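Local coordinates for protein farnesyl diphosphate phosphatase YisP (Bacillus subtilis subsp. subtilis, PDB 3WE9) that hydrolyses farnesyl diphosphate to farnesol and diphosphate and takes part in biofilm formation, at residues L155-Q160 with E213-E218. Residues are numbered along the deposited sequence; the frame is centred on the assembly and turned at random.
Sequences LGLAIQ and EAYLEE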
ATOM      1  N   LEU A 155      -6.036  -6.208  -0.729  1.00 18.83           N
ATOM      2  CA  LEU A 155      -4.951  -5.671  -1.544  1.00 18.05           C
ATOM      3  C   LEU A 155      -4.202  -4.574  -0.784  1.00 16.46           C
ATOM      4  O   LEU A 155      -2.980  -4.597  -0.692  1.00 14.88           O
ATOM      5  CB  LEU A 155      -5.496  -5.101  -2.855  1.00 18.87           C
ATOM      6  CG  LEU A 155      -4.433  -4.459  -3.758  1.00 18.53           C
ATOM      7  CD1 LEU A 155      -3.389  -5.499  -4.143  1.00 19.54           C
ATOM      8  CD2 LEU A 155      -5.097  -3.863  -4.996  1.00 20.45           C
ATOM      9  N   GLY A 156      -4.943  -3.616  -0.238  1.00 14.68           N
ATOM     10  CA  GLY A 156      -4.316  -2.533   0.501  1.00 15.69           C
ATOM     11  C   GLY A 156      -3.556  -3.035   1.715  1.00 14.47           C
ATOM     12  O   GLY A 156      -2.457  -2.561   2.018  1.00 14.08           O
ATOM     13  N   LEU A 157      -4.160  -3.986   2.417  1.00 13.95           N
ATOM     14  CA  LEU A 157      -3.567  -4.599   3.601  1.00 16.77           C
ATOM     15  C   LEU A 157      -2.244  -5.267   3.202  1.00 15.43           C
ATOM     16  O   LEU A 157      -1.207  -5.036   3.817  1.00 14.01           O
ATOM     17  CB  LEU A 157      -4.550  -5.642   4.160  1.00 17.16           C
ATOM     18  CG  LEU A 157      -4.359  -6.578   5.368  1.00 21.81           C
ATOM     19  CD1 LEU A 157      -2.898  -6.807   5.694  1.00 21.24           C
ATOM     20  CD2 LEU A 157      -5.098  -6.012   6.549  1.00 23.78           C
ATOM     21  N   ALA A 158      -2.295  -6.089   2.156  1.00 14.28           N
ATOM     22  CA  ALA A 158      -1.108  -6.794   1.673  1.00 14.80           C
ATOM     23  C   ALA A 158       0.002  -5.824   1.250  1.00 14.60           C
ATOM     24  O   ALA A 158       1.182  -6.038   1.544  1.00 13.77           O
ATOM     25  CB  ALA A 158      -1.486  -7.692   0.498  1.00 14.31           C
ATOM     26  N   ILE A 159      -0.376  -4.756   0.555  1.00 13.05           N
ATOM     27  CA  ILE A 159       0.603  -3.770   0.103  1.00 13.64           C
ATOM     28  C   ILE A 159       1.316  -3.121   1.292  1.00 14.58           C
ATOM     29  O   ILE A 159       2.524  -2.861   1.248  1.00 12.84           O
ATOM     30  CB  ILE A 159      -0.084  -2.699  -0.772  1.00 13.64           C
ATOM     31  CG1 ILE A 159      -0.477  -3.320  -2.122  1.00 13.83           C
ATOM     32  CG2 ILE A 159       0.830  -1.497  -0.956  1.00 13.02           C
ATOM     33  CD1 ILE A 159      -1.366  -2.424  -2.996  1.00 16.07           C
ATOM     34  N   GLN A 160       0.571  -2.864   2.362  1.00 12.59           N
ATOM     35  CA  GLN A 160       1.178  -2.272   3.548  1.00 13.76           C
ATOM     36  C   GLN A 160       2.156  -3.282   4.164  1.00 12.24           C
ATOM     37  O   GLN A 160       3.253  -2.922   4.603  1.00 14.06           O
ATOM     38  CB  GLN A 160       0.094  -1.886   4.559  1.00 18.48           C
ATOM     39  CG  GLN A 160       0.615  -1.080   5.733  1.00 21.35           C
ATOM     40  CD  GLN A 160       1.159   0.279   5.316  1.00 25.02           C
ATOM     41  OE1 GLN A 160       2.049   0.374   4.475  1.00 25.85           O
ATOM     42  NE2 GLN A 160       0.625   1.338   5.913  1.00 27.12           N
ATOM     43  N   GLU A 213       1.219 -12.687   1.184  1.00 17.29           N
ATOM     44  CA  GLU A 213       0.922 -13.382  -0.060  1.00 18.72           C
ATOM     45  C   GLU A 213      -0.479 -13.995  -0.065  1.00 18.34           C
ATOM     46  O   GLU A 213      -1.118 -14.084  -1.112  1.00 18.99           O
ATOM     47  CB  GLU A 213       2.009 -14.440  -0.314  1.00 22.60           C
ATOM     48  CG  GLU A 213       3.406 -13.798  -0.384  1.00 29.00           C
ATOM     49  CD  GLU A 213       4.535 -14.782  -0.619  1.00 31.04           C
ATOM     50  OE1 GLU A 213       4.647 -15.758   0.145  1.00 37.27           O
ATOM     51  OE2 GLU A 213       5.323 -14.571  -1.566  1.00 35.14           O
ATOM     52  N   ALA A 214      -0.960 -14.404   1.104  1.00 18.10           N
ATOM     53  CA  ALA A 214      -2.300 -14.970   1.209  1.00 19.15           C
ATOM     54  C   ALA A 214      -3.314 -13.861   0.870  1.00 19.86           C
ATOM     55  O   ALA A 214      -4.308 -14.102   0.187  1.00 18.17           O
ATOM     56  CB  ALA A 214      -2.544 -15.504   2.629  1.00 19.00           C
ATOM     57  N   TYR A 215      -3.062 -12.645   1.353  1.00 17.99           N
ATOM     58  CA  TYR A 215      -3.958 -11.534   1.059  1.00 18.73           C
ATOM     59  C   TYR A 215      -3.908 -11.210  -0.433  1.00 19.59           C
ATOM     60  O   TYR A 215      -4.941 -10.968  -1.050  1.00 18.79           O
ATOM     61  CB  TYR A 215      -3.574 -10.295   1.875  1.00 19.01           C
ATOM     62  CG  TYR A 215      -3.977 -10.369   3.332  1.00 18.85           C
ATOM     63  CD1 TYR A 215      -5.317 -10.253   3.717  1.00 18.74           C
ATOM     64  CD2 TYR A 215      -3.022 -10.543   4.325  1.00 16.05           C
ATOM     65  CE1 TYR A 215      -5.687 -10.302   5.063  1.00 18.16           C
ATOM     66  CE2 TYR A 215      -3.378 -10.597   5.666  1.00 18.54           C
ATOM     67  CZ  TYR A 215      -4.708 -10.473   6.029  1.00 19.11           C
ATOM     68  OH  TYR A 215      -5.042 -10.506   7.363  1.00 22.49           O
ATOM     69  N   LEU A 216      -2.706 -11.217  -1.007  1.00 18.31           N
ATOM     70  CA  LEU A 216      -2.539 -10.932  -2.433  1.00 18.94           C
ATOM     71  C   LEU A 216      -3.305 -11.943  -3.288  1.00 20.43           C
ATOM     72  O   LEU A 216      -4.065 -11.564  -4.176  1.00 19.23           O
ATOM     73  CB  LEU A 216      -1.051 -10.960  -2.809  1.00 18.01           C
ATOM     74  CG  LEU A 216      -0.151  -9.852  -2.231  1.00 16.21           C
ATOM     75  CD1 LEU A 216       1.308 -10.164  -2.531  1.00 20.02           C
ATOM     76  CD2 LEU A 216      -0.547  -8.502  -2.808  1.00 17.28           C
ATOM     77  N   GLU A 217      -3.103 -13.228  -3.009  1.00 22.75           N
ATOM     78  CA  GLU A 217      -3.768 -14.302  -3.747  1.00 25.17           C
ATOM     79  C   GLU A 217      -5.288 -14.139  -3.682  1.00 26.20           C
ATOM     80  O   GLU A 217      -6.010 -14.460  -4.626  1.00 24.15           O
ATOM     81  CB  GLU A 217      -3.351 -15.656  -3.163  1.00 30.47           C
ATOM     82  CG  GLU A 217      -3.808 -16.876  -3.959  1.00 38.48           C
ATOM     83  CD  GLU A 217      -3.458 -16.783  -5.441  1.00 42.80           C
ATOM     84  OE1 GLU A 217      -2.364 -16.273  -5.766  1.00 46.08           O
ATOM     85  OE2 GLU A 217      -4.277 -17.227  -6.279  1.00 46.04           O
ATOM     86  N   GLU A 218      -5.756 -13.624  -2.553  1.00 26.83           N
ATOM     87  CA  GLU A 218      -7.174 -13.385  -2.310  1.00 28.36           C
ATOM     88  C   GLU A 218      -7.716 -12.361  -3.305  1.00 27.88           C
ATOM     89  O   GLU A 218      -8.816 -12.509  -3.838  1.00 26.22           O
ATOM     90  CB  GLU A 218      -7.336 -12.869  -0.884  1.00 30.54           C
ATOM     91  CG  GLU A 218      -8.726 -12.875  -0.326  1.00 33.86           C
ATOM     92  CD  GLU A 218      -8.695 -12.771   1.183  1.00 33.99           C
ATOM     93  OE1 GLU A 218      -9.133 -11.737   1.729  1.00 33.75           O
ATOM     94  OE2 GLU A 218      -8.207 -13.729   1.823  1.00 36.57           O
TER
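Leu157 sets its CG over the face of the Tyr215 ring: this CG lies 3.9 Å from the centroid of the Tyr215 ring and only 9° off the ring normal, which defines a CH-pi contact made over the centre of the face. From there CD1 of Leu157 reaches across to the CD2-CE2 side, with Leu157 CD1 3.8 Å from Tyr215 CE2. The leucine can lie there because CG is anti to its backbone N (chi1 178°), while Tyr215 has CG anti to its carbonyl carbon, which turns the ring so that one face meets CG and CD1 of Leu157. Closer to the backbones, Ala158 meets the second helix with its single methyl: CB of Ala158 is 3.6 Å from CB of Tyr215 and 3.5 Å from CD2 of Leu216, and thus wedges between the two residues. This small side chain fits the 8.2 Å closest approach of the axes of segments 155-160 and 213-218, which run roughly antiparallel (148°) and belong to helices 145-165 and 199-221 within the all-helical fold of the squalene/phytoene synthase family. An alanine in place of Tyr215 would keep the CB contact to Ala158 but would probably open a gap beside Leu157, whose CG and CD1 would lose the ring face they rest on. On the other flank of Ala158, Leu155 CD1 approaches Leu216 CD2 more loosely, at 4.3 Å. Both leucines also touch helix 228-250, Leu155 at Leu238 and Leu216 at Arg242, whereas Leu157 touches Ala125 and Tyr126 of helix 118-140, and Tyr215 touches Leu122.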